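Local coordinates for inorganic pyrophosphatase (PDB 6LL8), which probably catalyses the hydrolysis of diphosphate to two phosphates at a cluster of divalent metal ions, with manganese as its cofactor, at residues C18-L23 with A34-L39; D147-K152 with D182-K187; R162-L167 with E174-V179. All blocks are in the same frame, centred on the assembly; numbering follows the deposited sequence. Where two conformers were deposited one is given.

Contact 2 (147-152 with 182-187) is the most deeply buried of the three and the one that holds a metal ligand; contacts 1 and 3 are only partly buried, the centre of contact 3 lying about 20 Å from that of the chain. No hydrogen bond crosses any of them. Contact 1 sets a helix on the parallel sheet of the DHH domain through alanine methyls and peptide groups, whereas contacts 2 and 3 each turn on one phenylalanine ring. Both of those rings belong to helix 176-187, and F151 joins the two contacts, its CZ lying 3.9 Å from V164 CG1. Contact 1 touches neither, its nearest atoms being about 8 Å from those of each.

Contact 1 of 3, residues C18-L23 with A34-L39; sequences CGAIAL and AIAARL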
loop_
_atom_site.group_PDB
_atom_site.type_symbol
_atom_site.label_atom_id
_atom_site.label_comp_id
_atom_site.label_asym_id
_atom_site.label_seq_id
_atom_site.Cartn_x
_atom_site.Cartn_y
_atom_site.Cartn_z
ATOM N N CYS A 18 0.638 9.337 4.167
ATOM C CA CYS A 18 -0.067 9.936 5.312
ATOM C C CYS A 18 0.498 9.405 6.608
ATOM O O CYS A 18 0.587 10.145 7.591
ATOM C CB CYS A 18 -1.566 9.699 5.206
ATOM S SG CYS A 18 -2.290 10.474 3.719
ATOM N N GLY A 19 0.827 8.122 6.627
ATOM C CA GLY A 19 1.441 7.562 7.831
ATOM C C GLY A 19 2.798 8.137 8.138
ATOM O O GLY A 19 3.122 8.381 9.307
ATOM N N ALA A 20 3.604 8.406 7.123
ATOM C CA ALA A 20 4.909 9.062 7.372
ATOM C C ALA A 20 4.682 10.449 7.990
ATOM O O ALA A 20 5.379 10.815 8.949
ATOM C CB ALA A 20 5.700 9.144 6.108
ATOM N N ILE A 21 3.745 11.208 7.459
ATOM C CA ILE A 21 3.439 12.561 7.992
ATOM C C ILE A 21 2.947 12.414 9.429
ATOM O O ILE A 21 3.401 13.139 10.326
ATOM C CB ILE A 21 2.399 13.261 7.114
ATOM C CG1 ILE A 21 2.970 13.562 5.730
ATOM C CG2 ILE A 21 1.915 14.534 7.792
ATOM C CD1 ILE A 21 1.953 14.058 4.726
ATOM N N ALA A 22 2.006 11.515 9.660
ATOM C CA ALA A 22 1.373 11.385 10.980
ATOM C C ALA A 22 2.378 10.900 12.021
ATOM O O ALA A 22 2.394 11.416 13.165
ATOM C CB ALA A 22 0.196 10.447 10.885
ATOM N N LEU A 23 3.214 9.923 11.700
ATOM C CA LEU A 23 4.183 9.423 12.682
ATOM C C LEU A 23 5.292 10.430 12.875
ATOM O O LEU A 23 5.748 10.603 14.020
ATOM C CB LEU A 23 4.709 8.061 12.276
ATOM C CG LEU A 23 5.747 7.463 13.216
ATOM C CD1 LEU A 23 5.289 7.386 14.648
ATOM C CD2 LEU A 23 6.190 6.092 12.718
ATOM N N ALA A 34 12.231 14.014 13.892
ATOM C CA ALA A 34 11.782 13.166 12.780
ATOM C C ALA A 34 11.462 14.006 11.558
ATOM O O ALA A 34 10.987 15.156 11.685
ATOM C CB ALA A 34 10.581 12.339 13.184
ATOM N N ILE A 35 11.631 13.423 10.398
ATOM C CA ILE A 35 11.295 14.015 9.085
ATOM C C ILE A 35 10.514 12.952 8.315
ATOM O O ILE A 35 11.004 11.842 8.131
ATOM C CB ILE A 35 12.552 14.435 8.315
ATOM C CG1 ILE A 35 13.326 15.500 9.085
ATOM C CG2 ILE A 35 12.185 14.910 6.919
ATOM C CD1 ILE A 35 14.719 15.712 8.582
ATOM N N ALA A 36 9.346 13.308 7.797
ATOM C CA ALA A 36 8.590 12.451 6.871
ATOM C C ALA A 36 9.230 12.461 5.494
ATOM O O ALA A 36 9.633 13.528 4.994
ATOM C CB ALA A 36 7.167 12.894 6.771
ATOM N N ALA A 37 9.319 11.319 4.852
ATOM C CA ALA A 37 9.899 11.234 3.520
ATOM C C ALA A 37 9.083 10.286 2.654
ATOM O O ALA A 37 8.205 9.554 3.140
ATOM C CB ALA A 37 11.348 10.840 3.583
ATOM N N ARG A 38 9.411 10.283 1.377
ATOM C CA ARG A 38 8.781 9.410 0.388
ATOM C C ARG A 38 9.821 8.917 -0.620
ATOM O O ARG A 38 10.760 9.649 -0.946
ATOM C CB ARG A 38 7.633 10.090 -0.337
ATOM C CG ARG A 38 8.020 11.319 -1.143
ATOM C CD ARG A 38 6.802 12.067 -1.651
ATOM N NE ARG A 38 7.169 13.366 -2.180
ATOM C CZ ARG A 38 7.439 13.667 -3.437
ATOM N NH1 ARG A 38 7.354 12.773 -4.393
ATOM N NH2 ARG A 38 7.750 14.916 -3.727
ATOM N N LEU A 39 9.584 7.731 -1.147
ATOM C CA LEU A 39 10.470 7.071 -2.133
ATOM C C LEU A 39 9.980 7.234 -3.560
ATOM O O LEU A 39 10.612 6.682 -4.450
ATOM C CB LEU A 39 10.563 5.599 -1.804
ATOM C CG LEU A 39 11.377 5.251 -0.580
ATOM C CD1 LEU A 39 11.216 3.792 -0.147
ATOM C CD2 LEU A 39 12.851 5.544 -0.820
#
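A36 meets A20 and I21 across a peptide group, the flat group of a contact that has no rings. The A36 methyl covers one face of the amide that joins A20 to I21: its CB is 3.7 Å from A20 C, about 24° off the plane's normal, and 3.5 Å from A20 O. In return, A20 CB approaches the carbonyl oxygen A37 O at 3.9 Å. Between these two approaches the methyls of A20 and A36 pack directly, CB to CB at 4.1 Å. I21 adds a looser touch with its CG1; the rest of its side chain is turned to helix 134-147 and F55. Helix 18-23 and strand 34-38 run antiparallel at 174°, and their axes come within 7.2 Å, well under the 10 Å or so usual for a helix on a sheet. The contact packs the helix of the beta-alpha-beta unit strand 4-7, helix 14-29, strand 34-38 against its second strand. D15, a metal ligand, lies on the same helix, its side chain about 9 Å from that of A20. The chemistry is wholly that of van der Waals packing between methyls and peptide groups, which implies that closeness here depends on small side chains.

Contact 2 of 3, residues D147-K152 with D182-K187; sequences DTVIFK and DMFKVK. With MG (magnesium ion), chain D; MG (magnesium ion), chain F; 2PN (imidodiphosphoric acid), chain I.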
loop_
_atom_site.group_PDB
_atom_site.type_symbol
_atom_site.label_atom_id
_atom_site.label_comp_id
_atom_site.label_asym_id
_atom_site.label_seq_id
_atom_site.Cartn_x
_atom_site.Cartn_y
_atom_site.Cartn_z
ATOM N N ASP A 147 -7.221 2.078 2.558
ATOM C CA ASP A 147 -6.693 0.713 2.760
ATOM C C ASP A 147 -7.796 -0.297 3.029
ATOM O O ASP A 147 -7.683 -1.440 2.600
ATOM C CB ASP A 147 -5.710 0.692 3.916
ATOM C CG ASP A 147 -4.270 0.815 3.484
ATOM O OD1 ASP A 147 -4.042 1.474 2.475
ATOM O OD2 ASP A 147 -3.352 0.350 4.210
ATOM N N THR A 148 -8.857 0.102 3.715
ATOM C CA THR A 148 -9.947 -0.816 4.022
ATOM C C THR A 148 -11.014 -0.829 2.932
ATOM O O THR A 148 -11.993 -1.565 3.086
ATOM C CB THR A 148 -10.602 -0.516 5.353
ATOM O OG1 THR A 148 -11.310 0.715 5.312
ATOM C CG2 THR A 148 -9.640 -0.573 6.515
ATOM N N VAL A 149 -10.842 -0.059 1.881
ATOM C CA VAL A 149 -11.846 -0.005 0.791
ATOM C C VAL A 149 -13.207 0.353 1.400
ATOM O O VAL A 149 -14.226 -0.336 1.197
ATOM C CB VAL A 149 -11.856 -1.252 -0.109
ATOM C CG1 VAL A 149 -12.696 -0.992 -1.360
ATOM C CG2 VAL A 149 -10.444 -1.663 -0.483
ATOM N N ILE A 150 -13.241 1.436 2.151
ATOM C CA ILE A 150 -14.499 1.909 2.772
ATOM C C ILE A 150 -15.101 0.773 3.594
ATOM O O ILE A 150 -16.329 0.552 3.596
ATOM C CB ILE A 150 -15.496 2.499 1.760
ATOM C CG1 ILE A 150 -14.851 3.149 0.532
ATOM C CG2 ILE A 150 -16.405 3.478 2.492
ATOM C CD1 ILE A 150 -15.840 3.615 -0.544
ATOM N N PHE A 151 -14.250 0.071 4.320
ATOM C CA PHE A 151 -14.604 -1.031 5.249
ATOM C C PHE A 151 -14.993 -2.311 4.508
ATOM O O PHE A 151 -15.356 -3.288 5.182
ATOM C CB PHE A 151 -15.675 -0.645 6.266
ATOM C CG PHE A 151 -15.475 0.649 6.991
ATOM C CD1 PHE A 151 -14.219 1.135 7.325
ATOM C CD2 PHE A 151 -16.575 1.315 7.483
ATOM C CE1 PHE A 151 -14.092 2.289 8.066
ATOM C CE2 PHE A 151 -16.437 2.466 8.235
ATOM C CZ PHE A 151 -15.190 2.958 8.522
ATOM N N LYS A 152 -14.920 -2.350 3.190
ATOM C CA LYS A 152 -15.321 -3.557 2.437
ATOM C C LYS A 152 -14.230 -4.623 2.426
ATOM O O LYS A 152 -14.514 -5.800 2.246
ATOM C CB LYS A 152 -15.621 -3.192 0.981
ATOM C CG LYS A 152 -16.780 -2.231 0.762
ATOM C CD LYS A 152 -16.866 -1.727 -0.683
ATOM C CE LYS A 152 -18.033 -0.781 -0.949
ATOM N NZ LYS A 152 -18.546 -1.027 -2.293
ATOM N N ASP A 182 -15.235 9.275 -2.646
ATOM C CA ASP A 182 -14.517 10.296 -3.437
ATOM C C ASP A 182 -13.149 9.747 -3.840
ATOM O O ASP A 182 -12.694 9.930 -4.976
ATOM C CB ASP A 182 -14.327 11.586 -2.668
ATOM C CG ASP A 182 -15.554 12.440 -2.533
ATOM O OD1 ASP A 182 -16.547 12.109 -3.158
ATOM O OD2 ASP A 182 -15.487 13.352 -1.708
ATOM N N MET A 183 -12.433 9.171 -2.896
ATOM C CA MET A 183 -11.073 8.655 -3.168
ATOM C C MET A 183 -11.110 7.597 -4.258
ATOM O O MET A 183 -10.207 7.581 -5.128
ATOM C CB MET A 183 -10.461 8.097 -1.901
ATOM C CG MET A 183 -10.015 9.236 -0.949
ATOM S SD MET A 183 -9.163 8.599 0.500
ATOM C CE MET A 183 -10.532 7.810 1.334
ATOM N N PHE A 184 -12.090 6.707 -4.213
ATOM C CA PHE A 184 -12.198 5.668 -5.258
ATOM C C PHE A 184 -12.686 6.229 -6.586
ATOM O O PHE A 184 -12.295 5.694 -7.623
ATOM C CB PHE A 184 -12.970 4.456 -4.744
ATOM C CG PHE A 184 -12.148 3.660 -3.761
ATOM C CD1 PHE A 184 -11.197 2.764 -4.213
ATOM C CD2 PHE A 184 -12.253 3.881 -2.403
ATOM C CE1 PHE A 184 -10.373 2.106 -3.310
ATOM C CE2 PHE A 184 -11.442 3.208 -1.514
ATOM C CZ PHE A 184 -10.483 2.336 -1.964
ATOM N N LYS A 185 -13.443 7.301 -6.582
ATOM C CA LYS A 185 -13.756 7.999 -7.853
ATOM C C LYS A 185 -12.486 8.612 -8.439
ATOM O O LYS A 185 -12.271 8.537 -9.635
ATOM C CB LYS A 185 -14.833 9.062 -7.627
ATOM C CG LYS A 185 -16.208 8.492 -7.316
ATOM C CD LYS A 185 -17.222 9.609 -7.137
ATOM C CE LYS A 185 -18.592 9.171 -6.801
ATOM N NZ LYS A 185 -19.504 10.304 -7.125
ATOM N N VAL A 186 -11.617 9.169 -7.611
ATOM C CA VAL A 186 -10.308 9.659 -8.102
ATOM C C VAL A 186 -9.504 8.496 -8.668
ATOM O O VAL A 186 -8.947 8.625 -9.777
ATOM C CB VAL A 186 -9.554 10.407 -7.013
ATOM C CG1 VAL A 186 -8.134 10.733 -7.457
ATOM C CG2 VAL A 186 -10.283 11.697 -6.646
ATOM N N LYS A 187 -9.442 7.372 -7.972
ATOM C CA LYS A 187 -8.676 6.209 -8.447
ATOM C C LYS A 187 -9.211 5.724 -9.786
ATOM O O LYS A 187 -8.449 5.143 -10.556
ATOM C CB LYS A 187 -8.676 5.060 -7.434
ATOM C CG LYS A 187 -7.799 5.267 -6.209
ATOM C CD LYS A 187 -7.747 4.029 -5.250
ATOM C CE LYS A 187 -6.482 3.891 -4.356
ATOM N NZ LYS A 187 -6.558 2.977 -3.149
HETATM MG MG MG D . -1.248 -0.049 4.153
HETATM MG MG MG F . -2.588 1.133 0.864
HETATM P P1 2PN I . -1.177 -1.712 1.448
HETATM O O1 2PN I . 0.188 -1.087 1.173
HETATM O O2 2PN I . -2.266 -1.106 0.603
HETATM O O3 2PN I . -1.503 -1.674 2.929
HETATM N N1 2PN I . -1.056 -3.302 1.040
HETATM P P2 2PN I . -1.668 -4.246 -0.167
HETATM O O4 2PN I . -0.448 -4.953 -0.750
HETATM O O5 2PN I . -2.317 -3.343 -1.194
HETATM O O6 2PN I . -2.639 -5.217 0.460
HETATM O O HOH W 1 -3.878 0.557 -1.051
HETATM O O HOH W 2 -3.183 3.467 0.905
#
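V149 and I150 meet the ring of F184 obliquely, and the chain comes to them from the metal site. D147 ends helix 134-147 with a bridging carboxylate: OD2 binds one magnesium ion at 2.1 Å, while OD1 binds another at 2.2 Å. D15, D73, H95 and O3 of the imidodiphosphate also bind the first ion; D13, the ligand's O2 and two waters also bind the second. T148 follows, its OG1 accepting from F151 N at 3.2 Å in an ST motif and also hydrogen-bonded to I144 O. V149 leaves the helix with a positive phi of 55°, a Schellman motif, and opens a type I' turn closed by K152 N to V149 O at 2.9 Å. At this turn the V149 backbone itself meets the ring, with CA 3.9 Å from F184 CZ. Its CG1, anti to the backbone N (chi1 -168°), adds a touch on the same ring atom, the two side chains crossing at about a right angle. I150 runs past F184 in the opposite sense, its CG1 4.0 Å from CE2; a skewed chi1 of -30° carries that branch there, and CD1 reaches CD2. F151 packs against I161 and V164 of helix 158-171 and F176 and K177 of helix 176-187, and K152 NZ hydrogen-bonds to I256 O. An alanine in place of F184 would probably leave the V149 and I150 branches without their partner and open a gap between turn and helix. K187 NZ, salt-bridged to E219, stays 6.3 Å from D147 OD1. Metal binding in this segment thus stops at D147, and two residues on V149 and I150 meet helix 176-187 by apolar contact alone, with no hydrogen bond across.

Contact 3 of 3, residues R162-L167 with E174-V179; sequences RCVEAL and EDFKEV
F176 has the most surface buried here, and V164 and E165 share its ring. V164 comes over one face: its CG1 lies 4.0 Å from the ring centroid and 29° off the normal, a CH-pi contact, with CD1 as the nearest ring atom at 3.6 Å. The CG1 branch can reach this far because it stands anti to the backbone N (chi1 163°), while CG2 is held beside that nitrogen. E165, one residue on, uses its aliphatic part; CG is 4.0 Å from F176 CZ and meets the ring obliquely, with the extended chain carrying the carboxylate past the ring toward solvent. With CG between its own backbone N and carbonyl carbon, chi1 51°, F176 has its ring swung toward helix 158-171, where V164 can lie over its face. It begins helix 176-187, right after the N-cap residue D175, whose OD1 accepts from E178 N at 3.2 Å, from well above the carboxylate plane. The capping bond fixes the start of the helix that carries the ring. Consecutive helices 158-171 and 176-187 are thus joined across a short link, with I144 of helix 134-147 also touching V164. The chemistry grades from a buried methyl over an aromatic face to a charged group at the surface, and no polar bond links the two helices across this contact.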
loop_
_atom_site.group_PDB
_atom_site.type_symbol
_atom_site.label_atom_id
_atom_site.label_comp_id
_atom_site.label_asym_id
_atom_site.label_seq_id
_atom_site.Cartn_x
_atom_site.Cartn_y
_atom_site.Cartn_z
ATOM N N ARG A 162 -13.508 1.887 14.335
ATOM C CA ARG A 162 -13.521 2.790 15.503
ATOM C C ARG A 162 -12.519 3.916 15.291
ATOM O O ARG A 162 -12.797 5.063 15.654
ATOM C CB ARG A 162 -13.180 2.014 16.764
ATOM C CG ARG A 162 -14.237 1.013 17.219
ATOM C CD ARG A 162 -13.965 0.464 18.619
ATOM N NE ARG A 162 -12.580 0.002 18.753
ATOM C CZ ARG A 162 -12.164 -1.262 18.700
ATOM N NH1 ARG A 162 -13.029 -2.251 18.578
ATOM N NH2 ARG A 162 -10.879 -1.538 18.812
ATOM N N CYS A 163 -11.369 3.605 14.703
ATOM C CA CYS A 163 -10.362 4.636 14.450
ATOM C C CYS A 163 -10.899 5.686 13.462
ATOM O O CYS A 163 -10.760 6.887 13.690
ATOM C CB CYS A 163 -9.135 3.876 13.995
ATOM S SG CYS A 163 -7.719 4.956 13.932
ATOM N N VAL A 164 -11.501 5.237 12.367
ATOM C CA VAL A 164 -12.080 6.198 11.391
ATOM C C VAL A 164 -13.134 7.066 12.097
ATOM O O VAL A 164 -13.167 8.276 11.862
ATOM C CB VAL A 164 -12.641 5.491 10.162
ATOM C CG1 VAL A 164 -13.577 6.398 9.368
ATOM C CG2 VAL A 164 -11.509 4.995 9.289
ATOM N N GLU A 165 -14.002 6.454 12.892
ATOM C CA GLU A 165 -15.058 7.247 13.560
ATOM C C GLU A 165 -14.411 8.311 14.454
ATOM O O GLU A 165 -14.859 9.471 14.472
ATOM C CB GLU A 165 -15.965 6.302 14.342
ATOM C CG GLU A 165 -16.835 5.450 13.434
ATOM C CD GLU A 165 -17.613 4.347 14.123
ATOM O OE1 GLU A 165 -17.272 4.019 15.276
ATOM O OE2 GLU A 165 -18.483 3.766 13.439
ATOM N N ALA A 166 -13.402 7.934 15.242
ATOM C CA ALA A 166 -12.755 8.881 16.177
ATOM C C ALA A 166 -12.029 9.978 15.394
ATOM O O ALA A 166 -12.116 11.167 15.722
ATOM C CB ALA A 166 -11.791 8.156 17.066
ATOM N N LEU A 167 -11.300 9.582 14.341
ATOM C CA LEU A 167 -10.554 10.566 13.543
ATOM C C LEU A 167 -11.483 11.496 12.771
ATOM O O LEU A 167 -11.156 12.683 12.630
ATOM C CB LEU A 167 -9.588 9.858 12.592
ATOM C CG LEU A 167 -8.463 9.102 13.266
ATOM C CD1 LEU A 167 -7.790 8.180 12.249
ATOM C CD2 LEU A 167 -7.433 10.028 13.882
ATOM N N GLU A 174 -18.257 14.693 8.822
ATOM C CA GLU A 174 -19.479 13.951 9.221
ATOM C C GLU A 174 -19.665 12.734 8.313
ATOM O O GLU A 174 -19.882 11.629 8.836
ATOM C CB GLU A 174 -20.723 14.842 9.159
ATOM C CG GLU A 174 -22.059 14.122 9.415
ATOM C CD GLU A 174 -22.745 13.498 8.194
ATOM O OE1 GLU A 174 -22.826 14.185 7.142
ATOM O OE2 GLU A 174 -23.219 12.326 8.288
ATOM N N ASP A 175 -19.571 12.904 7.002
ATOM C CA ASP A 175 -19.889 11.797 6.075
ATOM C C ASP A 175 -18.574 11.208 5.561
ATOM O O ASP A 175 -18.120 11.440 4.414
ATOM C CB ASP A 175 -20.799 12.282 4.958
ATOM C CG ASP A 175 -21.407 11.163 4.162
ATOM O OD1 ASP A 175 -20.925 10.011 4.242
ATOM O OD2 ASP A 175 -22.313 11.474 3.398
ATOM N N PHE A 176 -17.932 10.452 6.418
ATOM C CA PHE A 176 -16.619 9.891 6.068
ATOM C C PHE A 176 -16.750 8.833 4.980
ATOM O O PHE A 176 -15.790 8.658 4.198
ATOM C CB PHE A 176 -15.891 9.391 7.308
ATOM C CG PHE A 176 -16.662 8.468 8.220
ATOM C CD1 PHE A 176 -16.796 7.112 7.956
ATOM C CD2 PHE A 176 -17.263 8.977 9.360
ATOM C CE1 PHE A 176 -17.498 6.293 8.841
ATOM C CE2 PHE A 176 -18.010 8.179 10.196
ATOM C CZ PHE A 176 -18.110 6.847 9.940
ATOM N N LYS A 177 -17.857 8.117 4.890
ATOM C CA LYS A 177 -17.962 7.107 3.810
ATOM C C LYS A 177 -17.991 7.791 2.446
ATOM O O LYS A 177 -17.511 7.190 1.474
ATOM C CB LYS A 177 -19.168 6.194 4.004
ATOM C CG LYS A 177 -18.986 5.245 5.184
ATOM C CD LYS A 177 -20.131 4.272 5.332
ATOM C CE LYS A 177 -20.018 3.497 6.613
ATOM N NZ LYS A 177 -21.225 2.687 6.875
ATOM N N GLU A 178 -18.549 8.993 2.339
ATOM C CA GLU A 178 -18.507 9.733 1.052
ATOM C C GLU A 178 -17.108 10.225 0.754
ATOM O O GLU A 178 -16.762 10.277 -0.432
ATOM C CB GLU A 178 -19.553 10.831 1.016
ATOM C CG GLU A 178 -20.892 10.295 0.575
ATOM C CD GLU A 178 -20.916 9.778 -0.855
ATOM O OE1 GLU A 178 -21.038 8.569 -1.032
ATOM O OE2 GLU A 178 -20.765 10.593 -1.799
ATOM N N VAL A 179 -16.311 10.585 1.745
ATOM C CA VAL A 179 -14.896 10.874 1.482
ATOM C C VAL A 179 -14.247 9.601 0.916
ATOM O O VAL A 179 -13.494 9.691 -0.044
ATOM C CB VAL A 179 -14.173 11.408 2.730
ATOM C CG1 VAL A 179 -12.698 11.621 2.440
ATOM C CG2 VAL A 179 -14.815 12.701 3.218
#